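Local coordinates for protein metagenomic carboxyl esterase MGS0156 (Uncultured organism, PDB 5D8M) that probably hydrolyses carboxylic esters as a serine esterase of the alpha/beta-hydrolase fold, at residues V182-A187 and A301-F306; L89-G94 and D109-V114; S191-T196 and Y265-K270; H157-V162 and L222-R227. All blocks are in the same frame, centred on the assembly; numbering follows the deposited sequence.

Interaction 1 (V182-A187 and A301-F306); sequences VSVAGA and AVAMPF
V184 and V302 meet methyl to methyl, their side chains sliding past each other in opposite directions. V184 CG1 lies 3.8 Å from V302 CG2 and 4.0 Å from V302 CG1, so one methyl rests against both branches of its partner. With chi1 at -174°, this methyl stands opposite the V184 backbone N. V302 CG1, set between its own N and carbonyl carbon (chi1 72°), does double duty and also touches A185 CB at 4.1 Å. A303 adds a looser approach, its CB 4.5 Å from V184 CG1. No hydrogen bond crosses this small, wholly buried patch. It brings the end region of a central strand of the alpha/beta-hydrolase sheet, 178-184, against the loop that follows strand 290-293. The side chain of H157, next to the probable nucleophile S158, packs on A185, A303 and M304. Polar links instead tie each segment to its own surroundings: V184 bonds through its backbone to T156 in the neighbouring strand 151-157, and the loop is held by R324 at A301 O.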
loop_
_atom_site.group_PDB
_atom_site.type_symbol
_atom_site.label_atom_id
_atom_site.label_comp_id
_atom_site.label_asym_id
_atom_site.label_seq_id
_atom_site.Cartn_x
_atom_site.Cartn_y
_atom_site.Cartn_z
ATOM N N VAL A 182 -4.082 -2.574 6.648
ATOM C CA VAL A 182 -3.092 -1.528 6.528
ATOM C C VAL A 182 -2.810 -1.288 5.062
ATOM O O VAL A 182 -2.469 -2.209 4.324
ATOM C CB VAL A 182 -1.782 -1.903 7.228
ATOM C CG1 VAL A 182 -0.794 -0.748 7.097
ATOM C CG2 VAL A 182 -2.062 -2.232 8.697
ATOM N N SER A 183 -2.983 -0.048 4.643
ATOM C CA SER A 183 -2.696 0.370 3.290
ATOM C C SER A 183 -1.300 1.003 3.218
ATOM O O SER A 183 -1.022 1.972 3.938
ATOM C CB SER A 183 -3.778 1.390 2.850
ATOM O OG SER A 183 -3.642 1.741 1.489
ATOM N N VAL A 184 -0.443 0.480 2.348
ATOM C CA VAL A 184 0.871 1.042 2.087
ATOM C C VAL A 184 0.940 1.539 0.638
ATOM O O VAL A 184 0.963 0.732 -0.296
ATOM C CB VAL A 184 1.989 -0.007 2.331
ATOM C CG1 VAL A 184 3.358 0.619 2.189
ATOM C CG2 VAL A 184 1.813 -0.667 3.734
ATOM N N ALA A 185 0.971 2.861 0.454
ATOM C CA ALA A 185 0.830 3.458 -0.865
ATOM C C ALA A 185 -0.365 2.829 -1.606
ATOM O O ALA A 185 -0.288 2.517 -2.794
ATOM C CB ALA A 185 2.117 3.294 -1.676
ATOM N N GLY A 186 -1.470 2.643 -0.894
ATOM C CA GLY A 186 -2.646 2.060 -1.497
ATOM C C GLY A 186 -3.368 3.045 -2.380
ATOM O O GLY A 186 -3.470 4.228 -2.059
ATOM N N ALA A 187 -3.893 2.556 -3.491
ATOM C CA ALA A 187 -4.562 3.417 -4.465
ATOM C C ALA A 187 -6.013 3.624 -4.073
ATOM O O ALA A 187 -6.920 3.294 -4.837
ATOM C CB ALA A 187 -4.470 2.795 -5.876
ATOM N N ALA A 301 9.801 1.566 -3.780
ATOM C CA ALA A 301 10.753 1.416 -2.672
ATOM C C ALA A 301 10.064 1.105 -1.345
ATOM O O ALA A 301 10.598 0.390 -0.505
ATOM C CB ALA A 301 11.606 2.677 -2.537
ATOM N N VAL A 302 8.871 1.640 -1.140
ATOM C CA VAL A 302 8.228 1.474 0.161
ATOM C C VAL A 302 7.822 0.009 0.422
ATOM O O VAL A 302 7.617 -0.377 1.574
ATOM C CB VAL A 302 7.006 2.447 0.277
ATOM C CG1 VAL A 302 5.832 1.987 -0.635
ATOM C CG2 VAL A 302 6.571 2.608 1.736
ATOM N N ALA A 303 7.779 -0.845 -0.605
ATOM C CA ALA A 303 7.187 -2.166 -0.398
ATOM C C ALA A 303 7.698 -3.311 -1.270
ATOM O O ALA A 303 7.541 -4.465 -0.895
ATOM C CB ALA A 303 5.659 -2.066 -0.568
HETATM N N MSE A 304 8.260 -3.004 -2.441
HETATM C CA MSE A 304 8.657 -4.022 -3.414
HETATM C C MSE A 304 10.159 -3.988 -3.634
HETATM O O MSE A 304 10.654 -3.090 -4.327
HETATM C CB MSE A 304 7.941 -3.804 -4.769
HETATM C CG MSE A 304 6.450 -4.089 -4.741
HETATM SE SE MSE A 304 6.090 -5.982 -4.964
HETATM C CE MSE A 304 6.466 -6.204 -6.865
ATOM N N PRO A 305 10.888 -4.969 -3.071
ATOM C CA PRO A 305 12.332 -5.038 -3.264
ATOM C C PRO A 305 12.706 -5.556 -4.660
ATOM O O PRO A 305 12.173 -6.571 -5.108
ATOM C CB PRO A 305 12.786 -6.034 -2.183
ATOM C CG PRO A 305 11.583 -6.939 -1.982
ATOM C CD PRO A 305 10.385 -6.042 -2.183
ATOM N N PHE A 306 13.624 -4.856 -5.324
ATOM C CA PHE A 306 14.229 -5.320 -6.562
ATOM C C PHE A 306 15.736 -5.389 -6.331
ATOM O O PHE A 306 16.359 -4.369 -6.039
ATOM C CB PHE A 306 13.927 -4.367 -7.737
ATOM C CG PHE A 306 12.499 -4.380 -8.199
ATOM C CD1 PHE A 306 11.540 -3.637 -7.545
ATOM C CD2 PHE A 306 12.127 -5.117 -9.323
ATOM C CE1 PHE A 306 10.218 -3.650 -7.977
ATOM C CE2 PHE A 306 10.816 -5.126 -9.763
ATOM C CZ PHE A 306 9.858 -4.401 -9.072
#

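Interaction 2 (L89-G94 and D109-V114); sequences LVLVPG and DARPDV
L91 lays its CD1 methyl along the side chain of R111, from CG through CD to NE. The methyl is 3.6 Å from R111 CD, with R111 CG at 4.0 Å and R111 NE at 3.8 Å, so the contact spreads over three successive atoms of the arginine; the methyl approaches the guanidinium obliquely. This is the strand-to-helix packing of a beta-alpha-beta unit, in which strand 87-92 is followed by helix 111-116 and then by the neighbouring parallel strand 120-123. One turn further along the helix, V114 meets the other leucine of the same strand face, its CG2 4.1 Å from L89 CD1. V114 CG2 occupies the place between its backbone N and carbonyl carbon, and the two side chains cross at a slant. L89 and L91, two residues apart in the strand, both point at the helix, whereas V90 and V92 pack on strand 151-157. L328 of helix 324-338 touches L89, A110 and V114, adding to the apolar packing. D113 N and V114 N both reach A110 O by weak bonds of 3.3 Å. R111 starts off neither at nor away from the strand, but its outer half comes close. A bend about the CG-CD bond (chi3 67°) turns the chain past L91 CD1, and R111 NE hydrogen-bonds to T121 OG1 in strand 120-123.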
loop_
_atom_site.group_PDB
_atom_site.type_symbol
_atom_site.label_atom_id
_atom_site.label_comp_id
_atom_site.label_asym_id
_atom_site.label_seq_id
_atom_site.Cartn_x
_atom_site.Cartn_y
_atom_site.Cartn_z
ATOM N N LEU A 89 0.233 -11.373 9.245
ATOM C CA LEU A 89 0.209 -10.349 8.228
ATOM C C LEU A 89 -0.077 -11.022 6.880
ATOM O O LEU A 89 0.685 -11.875 6.422
ATOM C CB LEU A 89 1.542 -9.595 8.193
ATOM C CG LEU A 89 2.075 -9.100 9.541
ATOM C CD1 LEU A 89 3.475 -8.480 9.359
ATOM C CD2 LEU A 89 1.109 -8.103 10.182
ATOM N N VAL A 90 -1.213 -10.676 6.297
ATOM C CA VAL A 90 -1.585 -11.141 4.978
ATOM C C VAL A 90 -1.232 -10.047 3.977
ATOM O O VAL A 90 -1.862 -8.989 3.943
ATOM C CB VAL A 90 -3.077 -11.494 4.912
ATOM C CG1 VAL A 90 -3.405 -12.068 3.540
ATOM C CG2 VAL A 90 -3.410 -12.519 6.034
ATOM N N LEU A 91 -0.207 -10.320 3.185
ATOM C CA LEU A 91 0.381 -9.380 2.250
ATOM C C LEU A 91 -0.313 -9.470 0.892
ATOM O O LEU A 91 -0.374 -10.524 0.313
ATOM C CB LEU A 91 1.871 -9.664 2.085
ATOM C CG LEU A 91 2.684 -9.830 3.366
ATOM C CD1 LEU A 91 4.126 -10.351 3.074
ATOM C CD2 LEU A 91 2.722 -8.501 4.104
ATOM N N VAL A 92 -0.844 -8.356 0.409
ATOM C CA VAL A 92 -1.531 -8.338 -0.862
ATOM C C VAL A 92 -0.911 -7.283 -1.756
ATOM O O VAL A 92 -1.003 -6.084 -1.453
ATOM C CB VAL A 92 -3.031 -8.036 -0.687
ATOM C CG1 VAL A 92 -3.745 -8.106 -2.022
ATOM C CG2 VAL A 92 -3.656 -8.995 0.345
ATOM N N PRO A 93 -0.313 -7.711 -2.888
ATOM C CA PRO A 93 0.365 -6.767 -3.785
ATOM C C PRO A 93 -0.562 -6.100 -4.771
ATOM O O PRO A 93 -1.754 -6.385 -4.786
ATOM C CB PRO A 93 1.369 -7.654 -4.527
ATOM C CG PRO A 93 0.650 -8.937 -4.647
ATOM C CD PRO A 93 -0.112 -9.106 -3.325
ATOM N N GLY A 94 0.004 -5.264 -5.631
ATOM C CA GLY A 94 -0.779 -4.463 -6.551
ATOM C C GLY A 94 -0.642 -4.767 -8.035
ATOM O O GLY A 94 -0.349 -5.888 -8.438
ATOM N N ASP A 109 12.046 -8.880 1.521
ATOM C CA ASP A 109 13.208 -8.725 2.378
ATOM C C ASP A 109 12.841 -8.319 3.818
ATOM O O ASP A 109 13.709 -8.266 4.686
ATOM C CB ASP A 109 14.177 -7.709 1.764
ATOM C CG ASP A 109 13.533 -6.324 1.488
ATOM O OD1 ASP A 109 12.272 -6.135 1.530
ATOM O OD2 ASP A 109 14.347 -5.415 1.191
ATOM N N ALA A 110 11.561 -8.058 4.065
ATOM C CA ALA A 110 11.075 -7.696 5.404
ATOM C C ALA A 110 10.506 -8.870 6.215
ATOM O O ALA A 110 10.365 -8.787 7.428
ATOM C CB ALA A 110 10.002 -6.608 5.292
ATOM N N ARG A 111 10.148 -9.951 5.544
ATOM C CA ARG A 111 9.475 -11.057 6.223
ATOM C C ARG A 111 10.345 -11.835 7.228
ATOM O O ARG A 111 9.819 -12.220 8.273
ATOM C CB ARG A 111 8.871 -11.992 5.178
ATOM C CG ARG A 111 7.798 -11.240 4.348
ATOM C CD ARG A 111 7.317 -12.074 3.181
ATOM N NE ARG A 111 6.568 -13.244 3.641
ATOM C CZ ARG A 111 6.096 -14.198 2.834
ATOM N NH1 ARG A 111 6.303 -14.125 1.515
ATOM N NH2 ARG A 111 5.429 -15.230 3.345
ATOM N N PRO A 112 11.657 -12.031 6.962
ATOM C CA PRO A 112 12.454 -12.643 8.041
ATOM C C PRO A 112 12.425 -11.838 9.355
ATOM O O PRO A 112 12.338 -12.436 10.438
ATOM C CB PRO A 112 13.866 -12.675 7.456
ATOM C CG PRO A 112 13.637 -12.793 5.965
ATOM C CD PRO A 112 12.443 -11.913 5.713
ATOM N N ASP A 113 12.473 -10.511 9.266
ATOM C CA ASP A 113 12.528 -9.719 10.483
ATOM C C ASP A 113 11.220 -9.801 11.252
ATOM O O ASP A 113 11.228 -9.918 12.465
ATOM C CB ASP A 113 12.853 -8.252 10.207
ATOM C CG ASP A 113 12.707 -7.383 11.463
ATOM O OD1 ASP A 113 13.656 -7.378 12.288
ATOM O OD2 ASP A 113 11.644 -6.720 11.621
ATOM N N VAL A 114 10.088 -9.739 10.577
ATOM C CA VAL A 114 8.866 -9.690 11.375
ATOM C C VAL A 114 8.579 -11.087 11.931
ATOM O O VAL A 114 8.036 -11.214 13.018
ATOM C CB VAL A 114 7.654 -9.117 10.592
ATOM C CG1 VAL A 114 7.941 -7.659 10.138
ATOM C CG2 VAL A 114 7.280 -9.981 9.408
#

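Interaction 3 (S191-T196 and Y265-K270)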
loop_
_atom_site.group_PDB
_atom_site.type_symbol
_atom_site.label_atom_id
_atom_site.label_comp_id
_atom_site.label_asym_id
_atom_site.label_seq_id
_atom_site.Cartn_x
_atom_site.Cartn_y
_atom_site.Cartn_z
ATOM N N SER A 191 -5.929 6.596 -9.336
ATOM C CA SER A 191 -4.883 7.526 -9.785
ATOM C C SER A 191 -5.327 8.160 -11.084
ATOM O O SER A 191 -5.901 7.476 -11.936
ATOM C CB SER A 191 -3.536 6.788 -9.978
ATOM O OG SER A 191 -2.570 7.655 -10.582
ATOM N N PRO A 192 -5.074 9.476 -11.259
ATOM C CA PRO A 192 -5.431 10.049 -12.554
ATOM C C PRO A 192 -4.643 9.429 -13.712
ATOM O O PRO A 192 -5.075 9.518 -14.857
ATOM C CB PRO A 192 -5.102 11.540 -12.395
ATOM C CG PRO A 192 -4.215 11.631 -11.202
ATOM C CD PRO A 192 -4.484 10.462 -10.339
ATOM N N LEU A 193 -3.522 8.789 -13.418
ATOM C CA LEU A 193 -2.730 8.152 -14.471
ATOM C C LEU A 193 -3.507 7.013 -15.136
ATOM O O LEU A 193 -3.276 6.710 -16.295
ATOM C CB LEU A 193 -1.414 7.620 -13.905
ATOM C CG LEU A 193 -0.447 8.690 -13.385
ATOM C CD1 LEU A 193 0.747 8.028 -12.718
ATOM C CD2 LEU A 193 0.014 9.644 -14.476
ATOM N N ALA A 194 -4.436 6.388 -14.416
ATOM C CA ALA A 194 -5.224 5.316 -15.024
ATOM C C ALA A 194 -6.049 5.834 -16.210
ATOM O O ALA A 194 -6.390 5.084 -17.124
ATOM C CB ALA A 194 -6.129 4.641 -13.980
ATOM N N GLU A 195 -6.347 7.122 -16.221
ATOM C CA GLU A 195 -7.105 7.683 -17.334
ATOM C C GLU A 195 -6.207 8.337 -18.370
ATOM O O GLU A 195 -6.649 8.629 -19.470
ATOM C CB GLU A 195 -8.122 8.707 -16.828
ATOM C CG GLU A 195 -9.317 8.113 -16.102
ATOM C CD GLU A 195 -10.478 7.785 -17.022
ATOM O OE1 GLU A 195 -10.269 7.658 -18.252
ATOM O OE2 GLU A 195 -11.612 7.658 -16.506
ATOM N N THR A 196 -4.950 8.577 -18.025
ATOM C CA THR A 196 -4.057 9.368 -18.888
ATOM C C THR A 196 -3.741 8.717 -20.238
ATOM O O THR A 196 -3.596 9.405 -21.246
ATOM C CB THR A 196 -2.720 9.663 -18.168
ATOM O OG1 THR A 196 -2.983 10.386 -16.966
ATOM C CG2 THR A 196 -1.799 10.491 -19.033
ATOM N N TYR A 265 5.804 10.648 -12.036
ATOM C CA TYR A 265 5.950 11.643 -10.980
ATOM C C TYR A 265 5.743 13.063 -11.516
ATOM O O TYR A 265 5.115 13.897 -10.867
ATOM C CB TYR A 265 7.332 11.544 -10.340
ATOM C CG TYR A 265 7.606 12.648 -9.344
ATOM C CD1 TYR A 265 7.271 12.494 -7.998
ATOM C CD2 TYR A 265 8.205 13.829 -9.738
ATOM C CE1 TYR A 265 7.521 13.509 -7.087
ATOM C CE2 TYR A 265 8.455 14.839 -8.842
ATOM C CZ TYR A 265 8.116 14.674 -7.525
ATOM O OH TYR A 265 8.382 15.698 -6.642
ATOM N N ASP A 266 6.296 13.329 -12.697
ATOM C CA ASP A 266 6.275 14.659 -13.263
ATOM C C ASP A 266 4.855 15.074 -13.665
ATOM O O ASP A 266 4.486 16.231 -13.541
ATOM C CB ASP A 266 7.212 14.753 -14.473
ATOM C CG ASP A 266 8.698 14.789 -14.076
ATOM O OD1 ASP A 266 9.024 15.044 -12.885
ATOM O OD2 ASP A 266 9.540 14.588 -14.972
ATOM N N ILE A 267 4.055 14.121 -14.117
ATOM C CA ILE A 267 2.667 14.407 -14.411
ATOM C C ILE A 267 1.905 14.780 -13.139
ATOM O O ILE A 267 1.218 15.816 -13.096
ATOM C CB ILE A 267 1.991 13.215 -15.084
ATOM C CG1 ILE A 267 2.649 12.966 -16.444
ATOM C CG2 ILE A 267 0.495 13.496 -15.271
ATOM C CD1 ILE A 267 2.168 11.688 -17.104
ATOM N N LEU A 268 2.024 13.950 -12.117
ATOM C CA LEU A 268 1.299 14.162 -10.863
ATOM C C LEU A 268 1.758 15.433 -10.144
ATOM O O LEU A 268 0.934 16.176 -9.576
ATOM C CB LEU A 268 1.459 12.945 -9.949
ATOM C CG LEU A 268 0.872 11.623 -10.483
ATOM C CD1 LEU A 268 1.025 10.508 -9.462
ATOM C CD2 LEU A 268 -0.579 11.803 -10.838
ATOM N N ALA A 269 3.058 15.714 -10.218
ATOM C CA ALA A 269 3.629 16.884 -9.553
ATOM C C ALA A 269 3.126 18.203 -10.123
ATOM O O ALA A 269 3.296 19.225 -9.484
ATOM C CB ALA A 269 5.146 16.842 -9.622
ATOM N N LYS A 270 2.512 18.191 -11.310
ATOM C CA LYS A 270 1.937 19.417 -11.856
ATOM C C LYS A 270 0.889 20.023 -10.925
ATOM O O LYS A 270 0.719 21.238 -10.921
ATOM C CB LYS A 270 1.304 19.183 -13.231
ATOM C CG LYS A 270 2.302 18.940 -14.333
ATOM C CD LYS A 270 3.291 20.073 -14.439
ATOM C CE LYS A 270 4.336 19.786 -15.511
ATOM N NZ LYS A 270 4.428 20.896 -16.508
#
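L193 reaches across to two consecutive residues of helix 262-269, I267 and L268. From CB the chain runs to CG, which sits 4.0 Å from L268 CD2; chi1 of -65° sets this carbon opposite the L193 carbonyl carbon. There the two methyls part company. CD1 goes to L268, meeting its CD1 at 4.1 Å, while CD2 turns to I267, lying 4.0 Å from both I267 CG2 and I267 CD1. The fork of L193 is thus divided between the two neighbours, crossing each at a slant. P192 adds its CG, 3.7 Å from L268 CD2, the closest approach here, so that one leucine methyl fits in the corner formed by P192 CG and L193 CG. An alanine in place of L193 would lose both branches and would probably open a gap beside L268 and leave I267 without its buried apolar neighbour. The short helical turn that carries L193 is fixed by its own polar bonds. S191 OG accepts from L193 N at 3.2 Å in a capping bond, N-H...O angle 154°, and also hydrogen-bonds with L278 O. P192 O takes two donors from opposite faces of its plane, E195 N and T196 OG1, the hydroxyl lying 3.1 Å away and above the carbonyl plane. No polar bond crosses to helix 262-269. The turn follows sheet strand 178-184, in the part of the chain where alpha/beta hydrolases commonly insert their cap or lid.

Interaction 4 (H157-V162 and L222-R227); sequences HSKGAV and LDSLKR
K159 NZ is gripped by two oxygens, the carboxylate OD1 of D163 in a salt bridge and the backbone O of W130. Below that charged end its carbon chain carries the contact. It runs across L225 at about a right angle: L225 CD2 lies 4.0 Å from K159 CG, and L225 CD1 4.0 Å from K159 CD. Further out, K159 CE touches S224 CB at 3.9 Å. The lysine CG stands anti to the backbone N (chi1 -176°), the chain stays extended as far as CE, and a bend at chi4 (-67°) turns NZ aside. S224 OG is held by S132 N and E220 O. An alanine here would lack the long stem and would probably leave D163 without its positive mate and L225 without the chain it lies across. At the lysine's other end, G160 N to H157 O (2.8 Å) closes a tight turn in which S158 has a positive phi (57°). S158 OG makes a weak hydrogen bond with H299 NE2, consistent with a serine-histidine pair. A strand, a sharp turn and a helix, in the sequence HSKG, make up the nucleophile elbow of alpha/beta hydrolases, with S158 the probable nucleophile.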
loop_
_atom_site.group_PDB
_atom_site.type_symbol
_atom_site.label_atom_id
_atom_site.label_comp_id
_atom_site.label_asym_id
_atom_site.label_seq_id
_atom_site.Cartn_x
_atom_site.Cartn_y
_atom_site.Cartn_z
ATOM N N HIS A 157 -0.468 -3.227 -0.762
ATOM C CA HIS A 157 0.286 -2.230 -1.509
ATOM C C HIS A 157 -0.479 -1.877 -2.786
ATOM O O HIS A 157 -1.005 -2.768 -3.476
ATOM C CB HIS A 157 1.698 -2.763 -1.844
ATOM C CG HIS A 157 2.542 -1.819 -2.654
ATOM N ND1 HIS A 157 3.055 -2.155 -3.888
ATOM C CD2 HIS A 157 2.976 -0.562 -2.396
ATOM C CE1 HIS A 157 3.777 -1.152 -4.354
ATOM N NE2 HIS A 157 3.751 -0.175 -3.465
ATOM N N SER A 158 -0.554 -0.577 -3.070
ATOM C CA SER A 158 -1.101 -0.117 -4.338
ATOM C C SER A 158 -2.536 -0.620 -4.576
ATOM O O SER A 158 -3.422 -0.466 -3.748
ATOM C CB SER A 158 -0.172 -0.572 -5.460
ATOM O OG SER A 158 -0.500 0.027 -6.699
ATOM N N LYS A 159 -2.740 -1.270 -5.718
ATOM C CA LYS A 159 -4.065 -1.813 -6.040
ATOM C C LYS A 159 -4.520 -2.907 -5.050
ATOM O O LYS A 159 -5.723 -3.189 -4.905
ATOM C CB LYS A 159 -4.072 -2.355 -7.479
ATOM C CG LYS A 159 -5.454 -2.857 -7.946
ATOM C CD LYS A 159 -5.476 -3.154 -9.444
ATOM C CE LYS A 159 -6.660 -4.055 -9.804
ATOM N NZ LYS A 159 -6.478 -5.441 -9.196
ATOM N N GLY A 160 -3.561 -3.535 -4.375
ATOM C CA GLY A 160 -3.892 -4.570 -3.398
ATOM C C GLY A 160 -4.804 -4.072 -2.299
ATOM O O GLY A 160 -5.649 -4.811 -1.766
ATOM N N ALA A 161 -4.642 -2.798 -1.954
ATOM C CA ALA A 161 -5.462 -2.205 -0.913
ATOM C C ALA A 161 -6.927 -2.197 -1.301
ATOM O O ALA A 161 -7.787 -2.458 -0.472
ATOM C CB ALA A 161 -4.984 -0.769 -0.605
ATOM N N VAL A 162 -7.227 -1.906 -2.559
ATOM C CA VAL A 162 -8.629 -1.817 -2.925
ATOM C C VAL A 162 -9.159 -3.164 -3.372
ATOM O O VAL A 162 -10.352 -3.393 -3.246
ATOM C CB VAL A 162 -8.869 -0.744 -3.995
ATOM C CG1 VAL A 162 -8.525 0.626 -3.386
ATOM C CG2 VAL A 162 -8.029 -0.988 -5.219
ATOM N N LEU A 222 -7.121 -1.633 -14.949
ATOM C CA LEU A 222 -7.085 -0.167 -14.928
ATOM C C LEU A 222 -8.434 0.443 -14.581
ATOM O O LEU A 222 -8.486 1.481 -13.929
ATOM C CB LEU A 222 -6.608 0.403 -16.274
ATOM C CG LEU A 222 -5.090 0.422 -16.479
ATOM C CD1 LEU A 222 -4.359 0.924 -15.239
ATOM C CD2 LEU A 222 -4.616 -0.977 -16.844
ATOM N N ASP A 223 -9.530 -0.185 -15.003
ATOM C CA ASP A 223 -10.864 0.289 -14.610
ATOM C C ASP A 223 -10.987 0.393 -13.091
ATOM O O ASP A 223 -11.658 1.278 -12.552
ATOM C CB ASP A 223 -11.952 -0.649 -15.122
ATOM C CG ASP A 223 -12.074 -0.642 -16.629
ATOM O OD1 ASP A 223 -11.518 0.263 -17.284
ATOM O OD2 ASP A 223 -12.724 -1.567 -17.158
ATOM N N SER A 224 -10.329 -0.529 -12.405
ATOM C CA SER A 224 -10.397 -0.582 -10.959
ATOM C C SER A 224 -9.625 0.563 -10.319
ATOM O O SER A 224 -9.811 0.849 -9.138
ATOM C CB SER A 224 -9.859 -1.924 -10.448
ATOM O OG SER A 224 -10.708 -2.973 -10.833
ATOM N N LEU A 225 -8.743 1.185 -11.094
ATOM C CA LEU A 225 -7.895 2.261 -10.592
ATOM C C LEU A 225 -8.339 3.657 -11.033
ATOM O O LEU A 225 -7.687 4.647 -10.705
ATOM C CB LEU A 225 -6.447 2.018 -11.027
ATOM C CG LEU A 225 -5.870 0.776 -10.338
ATOM C CD1 LEU A 225 -4.478 0.408 -10.895
ATOM C CD2 LEU A 225 -5.824 1.049 -8.834
ATOM N N LYS A 226 -9.433 3.752 -11.782
ATOM C CA LYS A 226 -9.915 5.065 -12.211
ATOM C C LYS A 226 -10.524 5.807 -11.035
ATOM O O LYS A 226 -11.265 5.242 -10.244
ATOM C CB LYS A 226 -10.937 4.948 -13.351
ATOM C CG LYS A 226 -10.284 4.480 -14.643
ATOM C CD LYS A 226 -11.247 4.318 -15.787
ATOM C CE LYS A 226 -10.508 3.737 -16.996
ATOM N NZ LYS A 226 -11.411 3.648 -18.163
ATOM N N ARG A 227 -10.176 7.077 -10.923
ATOM C CA ARG A 227 -10.623 7.904 -9.825
ATOM C C ARG A 227 -12.163 7.890 -9.695
ATOM O O ARG A 227 -12.690 7.702 -8.603
ATOM C CB ARG A 227 -10.104 9.337 -10.018
ATOM C CG ARG A 227 -10.704 10.336 -9.060
ATOM C CD ARG A 227 -10.073 11.718 -9.241
ATOM N NE ARG A 227 -8.729 11.757 -8.679
ATOM C CZ ARG A 227 -7.959 12.833 -8.674
ATOM N NH1 ARG A 227 -8.397 13.953 -9.222
ATOM N NH2 ARG A 227 -6.750 12.785 -8.127
#

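Interaction 4 includes the probable nucleophile S158, with its packing just beyond it, and each of the other three touches it. V92 O of interaction 2 hydrogen-bonds to H157 N at 3.0 Å, joining the strand before the elbow to its sheet neighbour. From interaction 1, A187 N hydrogen-bonds to S158 O at 3.1 Å. From interaction 3, S191 N hydrogen-bonds to L225 O at 3.0 Å, so the turn after strand 178-184 holds the segment that packs on K159. Interactions 1 and 2 meet where P305 CG lies 3.7 Å from D109 OD1. Interactions 2 and 3 do not touch: their centres are about 28 Å apart, their nearest atoms about 12 Å, on opposite sides of the chain's centre.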